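Local coordinates for protein Crov588 (Cafeteriavirus, PDB 6NYR) that is of unknown function but folds into a ring-like solenoid of leucine-rich FNIP repeats, a repeat architecture that in other proteins often serves for binding partners, at residues Cys459-Ile464 against Phe482-Ile487. Numbering follows the deposited sequence.
Sequences CFNQKI and FNQKII
Asn461 swings its CG anti to the backbone N (chi1 -172°), which carries its amide across to the next coil, while Gln484, bent at chi2 (-59°), folds its own amide back to meet it. Asn461 OD1 then takes two hydrogen bonds, one from Asn483 N and one from Gln484 NE2, each 2.9 Å long. The two donors reach the oxygen from opposite faces of the Asn461 amide plane, neither lying in it, and together should restrain how that amide can turn. The bond from Gln484 is nearly straight at the hydrogen (165°), and the two side chains cross at about a right angle. Gln484 CG also packs 3.7 Å from Gln462 O, and its OE1 lies 3.9 Å from Lys463 CG.

Beneath this polar layer, Phe460 and Phe482 run side by side in the same direction, Phe460 CD2 standing 4.0 Å from Phe482 CD1. Gln462 O sits at the edge of the Phe482 ring, 3.4 Å from CE1, and Ile464 CD1 touches the same CE1 at 4.1 Å. Farther along, a water is held by Lys485 O and Ile487 N; its short approach to Ile464 O, 2.5 Å, is doubtful.

The same asparagine ladder continues in both directions: Asn461 N and Gln462 NE2 bond to Asn439 OD1, and Asn483 OD1 receives Asn505 N and Gln506 NE2. Phe482 likewise packs on Phe504, extending the phenylalanine spine of the leucine-rich repeat solenoid. The two segments are equivalent loops of successive 22-residue coils, one following strand 453-455 and the other following the parallel strand 475-477.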
ATOM      1  N   CYS A 459     -22.516 -11.901 -10.947  1.00 40.18           N
ATOM      2  CA  CYS A 459     -23.734 -12.531 -11.432  1.00 42.57           C
ATOM      3  C   CYS A 459     -24.124 -12.140 -12.852  1.00 42.73           C
ATOM      4  O   CYS A 459     -24.870 -12.889 -13.497  1.00 44.36           O
ATOM      5  CB  CYS A 459     -24.917 -12.193 -10.514  1.00 46.22           C
ATOM      6  SG  CYS A 459     -24.861 -12.900  -8.857  1.00 41.10           S
ATOM      7  N   PHE A 460     -23.665 -10.999 -13.354  1.00 41.20           N
ATOM      8  CA  PHE A 460     -24.138 -10.539 -14.652  1.00 44.79           C
ATOM      9  C   PHE A 460     -23.912 -11.601 -15.721  1.00 46.42           C
ATOM     10  O   PHE A 460     -22.784 -12.055 -15.935  1.00 45.22           O
ATOM     11  CB  PHE A 460     -23.438  -9.245 -15.062  1.00 42.45           C
ATOM     12  CG  PHE A 460     -23.909  -8.720 -16.384  1.00 43.60           C
ATOM     13  CD1 PHE A 460     -25.149  -8.114 -16.491  1.00 47.12           C
ATOM     14  CD2 PHE A 460     -23.130  -8.849 -17.518  1.00 46.53           C
ATOM     15  CE1 PHE A 460     -25.597  -7.638 -17.703  1.00 51.41           C
ATOM     16  CE2 PHE A 460     -23.576  -8.369 -18.735  1.00 49.06           C
ATOM     17  CZ  PHE A 460     -24.808  -7.766 -18.826  1.00 51.46           C
ATOM     18  N   ASN A 461     -24.989 -11.986 -16.403  1.00 50.82           N
ATOM     19  CA  ASN A 461     -24.918 -13.016 -17.434  1.00 50.36           C
ATOM     20  C   ASN A 461     -26.045 -12.805 -18.444  1.00 51.54           C
ATOM     21  O   ASN A 461     -26.773 -13.732 -18.805  1.00 50.28           O
ATOM     22  CB  ASN A 461     -24.978 -14.409 -16.805  1.00 49.20           C
ATOM     23  CG  ASN A 461     -24.718 -15.516 -17.804  1.00 47.23           C
ATOM     24  OD1 ASN A 461     -24.090 -15.298 -18.837  1.00 46.05           O
ATOM     25  ND2 ASN A 461     -25.203 -16.712 -17.500  1.00 48.57           N
ATOM     26  N   GLN A 462     -26.184 -11.574 -18.929  1.00 55.30           N
ATOM     27  CA  GLN A 462     -27.180 -11.228 -19.929  1.00 55.50           C
ATOM     28  C   GLN A 462     -26.507 -10.974 -21.272  1.00 57.73           C
ATOM     29  O   GLN A 462     -25.325 -10.620 -21.341  1.00 56.20           O
ATOM     30  CB  GLN A 462     -27.981  -9.986 -19.521  1.00 55.92           C
ATOM     31  CG  GLN A 462     -28.752 -10.113 -18.218  1.00 57.61           C
ATOM     32  CD  GLN A 462     -29.815 -11.191 -18.270  1.00 59.84           C
ATOM     33  OE1 GLN A 462     -30.366 -11.489 -19.331  1.00 61.94           O
ATOM     34  NE2 GLN A 462     -30.116 -11.774 -17.116  1.00 59.14           N
ATOM     35  N   LYS A 463     -27.274 -11.162 -22.342  1.00 59.59           N
ATOM     36  CA  LYS A 463     -26.769 -10.896 -23.678  1.00 60.50           C
ATOM     37  C   LYS A 463     -26.422  -9.418 -23.834  1.00 56.15           C
ATOM     38  O   LYS A 463     -27.044  -8.541 -23.229  1.00 53.55           O
ATOM     39  CB  LYS A 463     -27.804 -11.285 -24.734  1.00 66.34           C
ATOM     40  CG  LYS A 463     -28.135 -12.759 -24.813  1.00 70.91           C
ATOM     41  CD  LYS A 463     -29.157 -13.001 -25.925  1.00 75.88           C
ATOM     42  CE  LYS A 463     -29.472 -14.478 -26.086  1.00 79.32           C
ATOM     43  NZ  LYS A 463     -29.878 -15.114 -24.805  1.00 80.35           N
ATOM     44  N   ILE A 464     -25.423  -9.152 -24.669  1.00 55.66           N
ATOM     45  CA  ILE A 464     -25.046  -7.798 -25.060  1.00 56.18           C
ATOM     46  C   ILE A 464     -25.177  -7.742 -26.576  1.00 57.76           C
ATOM     47  O   ILE A 464     -24.364  -8.333 -27.296  1.00 60.77           O
ATOM     48  CB  ILE A 464     -23.624  -7.430 -24.614  1.00 53.74           C
ATOM     49  CG1 ILE A 464     -23.444  -7.702 -23.122  1.00 54.89           C
ATOM     50  CG2 ILE A 464     -23.334  -5.970 -24.939  1.00 52.73           C
ATOM     51  CD1 ILE A 464     -22.035  -7.448 -22.611  1.00 53.78           C
ATOM     52  N   PHE A 482     -20.484 -14.415 -16.480  1.00 42.85           N
ATOM     53  CA  PHE A 482     -20.816 -14.047 -17.848  1.00 46.17           C
ATOM     54  C   PHE A 482     -20.400 -15.151 -18.811  1.00 44.77           C
ATOM     55  O   PHE A 482     -19.229 -15.544 -18.850  1.00 40.59           O
ATOM     56  CB  PHE A 482     -20.147 -12.742 -18.257  1.00 44.89           C
ATOM     57  CG  PHE A 482     -20.490 -12.331 -19.659  1.00 49.70           C
ATOM     58  CD1 PHE A 482     -21.696 -11.709 -19.932  1.00 52.49           C
ATOM     59  CD2 PHE A 482     -19.623 -12.594 -20.708  1.00 47.81           C
ATOM     60  CE1 PHE A 482     -22.024 -11.346 -21.221  1.00 52.90           C
ATOM     61  CE2 PHE A 482     -19.946 -12.228 -21.995  1.00 49.69           C
ATOM     62  CZ  PHE A 482     -21.148 -11.604 -22.252  1.00 52.25           C
ATOM     63  N   ASN A 483     -21.357 -15.641 -19.594  1.00 48.37           N
ATOM     64  CA  ASN A 483     -21.095 -16.706 -20.555  1.00 51.93           C
ATOM     65  C   ASN A 483     -22.105 -16.620 -21.700  1.00 56.19           C
ATOM     66  O   ASN A 483     -22.839 -17.562 -22.003  1.00 56.05           O
ATOM     67  CB  ASN A 483     -21.139 -18.063 -19.857  1.00 50.38           C
ATOM     68  CG  ASN A 483     -20.576 -19.178 -20.714  1.00 50.53           C
ATOM     69  OD1 ASN A 483     -19.853 -18.931 -21.679  1.00 49.54           O
ATOM     70  ND2 ASN A 483     -20.906 -20.416 -20.366  1.00 49.34           N
ATOM     71  N   GLN A 484     -22.148 -15.465 -22.363  1.00 57.90           N
ATOM     72  CA  GLN A 484     -23.003 -15.256 -23.523  1.00 57.86           C
ATOM     73  C   GLN A 484     -22.144 -15.002 -24.755  1.00 55.59           C
ATOM     74  O   GLN A 484     -21.022 -14.491 -24.657  1.00 52.98           O
ATOM     75  CB  GLN A 484     -23.972 -14.077 -23.310  1.00 55.87           C
ATOM     76  CG  GLN A 484     -24.883 -14.216 -22.092  1.00 55.80           C
ATOM     77  CD  GLN A 484     -25.763 -15.456 -22.130  1.00 55.77           C
ATOM     78  OE1 GLN A 484     -26.325 -15.806 -23.166  1.00 55.81           O
ATOM     79  NE2 GLN A 484     -25.883 -16.128 -20.989  1.00 56.46           N
ATOM     80  N   LYS A 485     -22.676 -15.387 -25.913  1.00 56.28           N
ATOM     81  CA  LYS A 485     -22.005 -15.132 -27.180  1.00 58.91           C
ATOM     82  C   LYS A 485     -21.784 -13.635 -27.382  1.00 59.41           C
ATOM     83  O   LYS A 485     -22.669 -12.820 -27.112  1.00 57.84           O
ATOM     84  CB  LYS A 485     -22.842 -15.680 -28.336  1.00 64.69           C
ATOM     85  CG  LYS A 485     -22.811 -17.187 -28.519  1.00 67.70           C
ATOM     86  CD  LYS A 485     -23.780 -17.596 -29.631  1.00 70.57           C
ATOM     87  CE  LYS A 485     -23.660 -19.072 -29.977  1.00 74.12           C
ATOM     88  NZ  LYS A 485     -24.190 -19.960 -28.905  1.00 75.23           N
ATOM     89  N   ILE A 486     -20.591 -13.278 -27.856  1.00 58.27           N
ATOM     90  CA  ILE A 486     -20.267 -11.911 -28.266  1.00 58.49           C
ATOM     91  C   ILE A 486     -20.178 -11.882 -29.788  1.00 58.31           C
ATOM     92  O   ILE A 486     -19.375 -12.605 -30.389  1.00 55.59           O
ATOM     93  CB  ILE A 486     -18.974 -11.403 -27.609  1.00 60.75           C
ATOM     94  CG1 ILE A 486     -19.061 -11.626 -26.098  1.00 61.09           C
ATOM     95  CG2 ILE A 486     -18.758  -9.940 -27.954  1.00 61.89           C
ATOM     96  CD1 ILE A 486     -17.959 -10.966 -25.292  1.00 61.33           C
ATOM     97  N   ILE A 487     -21.006 -11.044 -30.403  1.00 61.90           N
ATOM     98  CA  ILE A 487     -21.257 -11.085 -31.835  1.00 64.99           C
ATOM     99  C   ILE A 487     -20.627  -9.869 -32.512  1.00 63.05           C
ATOM    100  O   ILE A 487     -20.127  -8.949 -31.864  1.00 59.51           O
ATOM    101  CB  ILE A 487     -22.772 -11.147 -32.129  1.00 71.32           C
ATOM    102  CG1 ILE A 487     -23.403 -12.346 -31.409  1.00 72.83           C
ATOM    103  CG2 ILE A 487     -23.073 -11.227 -33.614  1.00 75.35           C
ATOM    104  CD1 ILE A 487     -22.723 -13.675 -31.705  1.00 72.74           C
TER
HETATM  105  O   HOH W   1     -23.112 -10.154 -28.413  1.00 41.72           O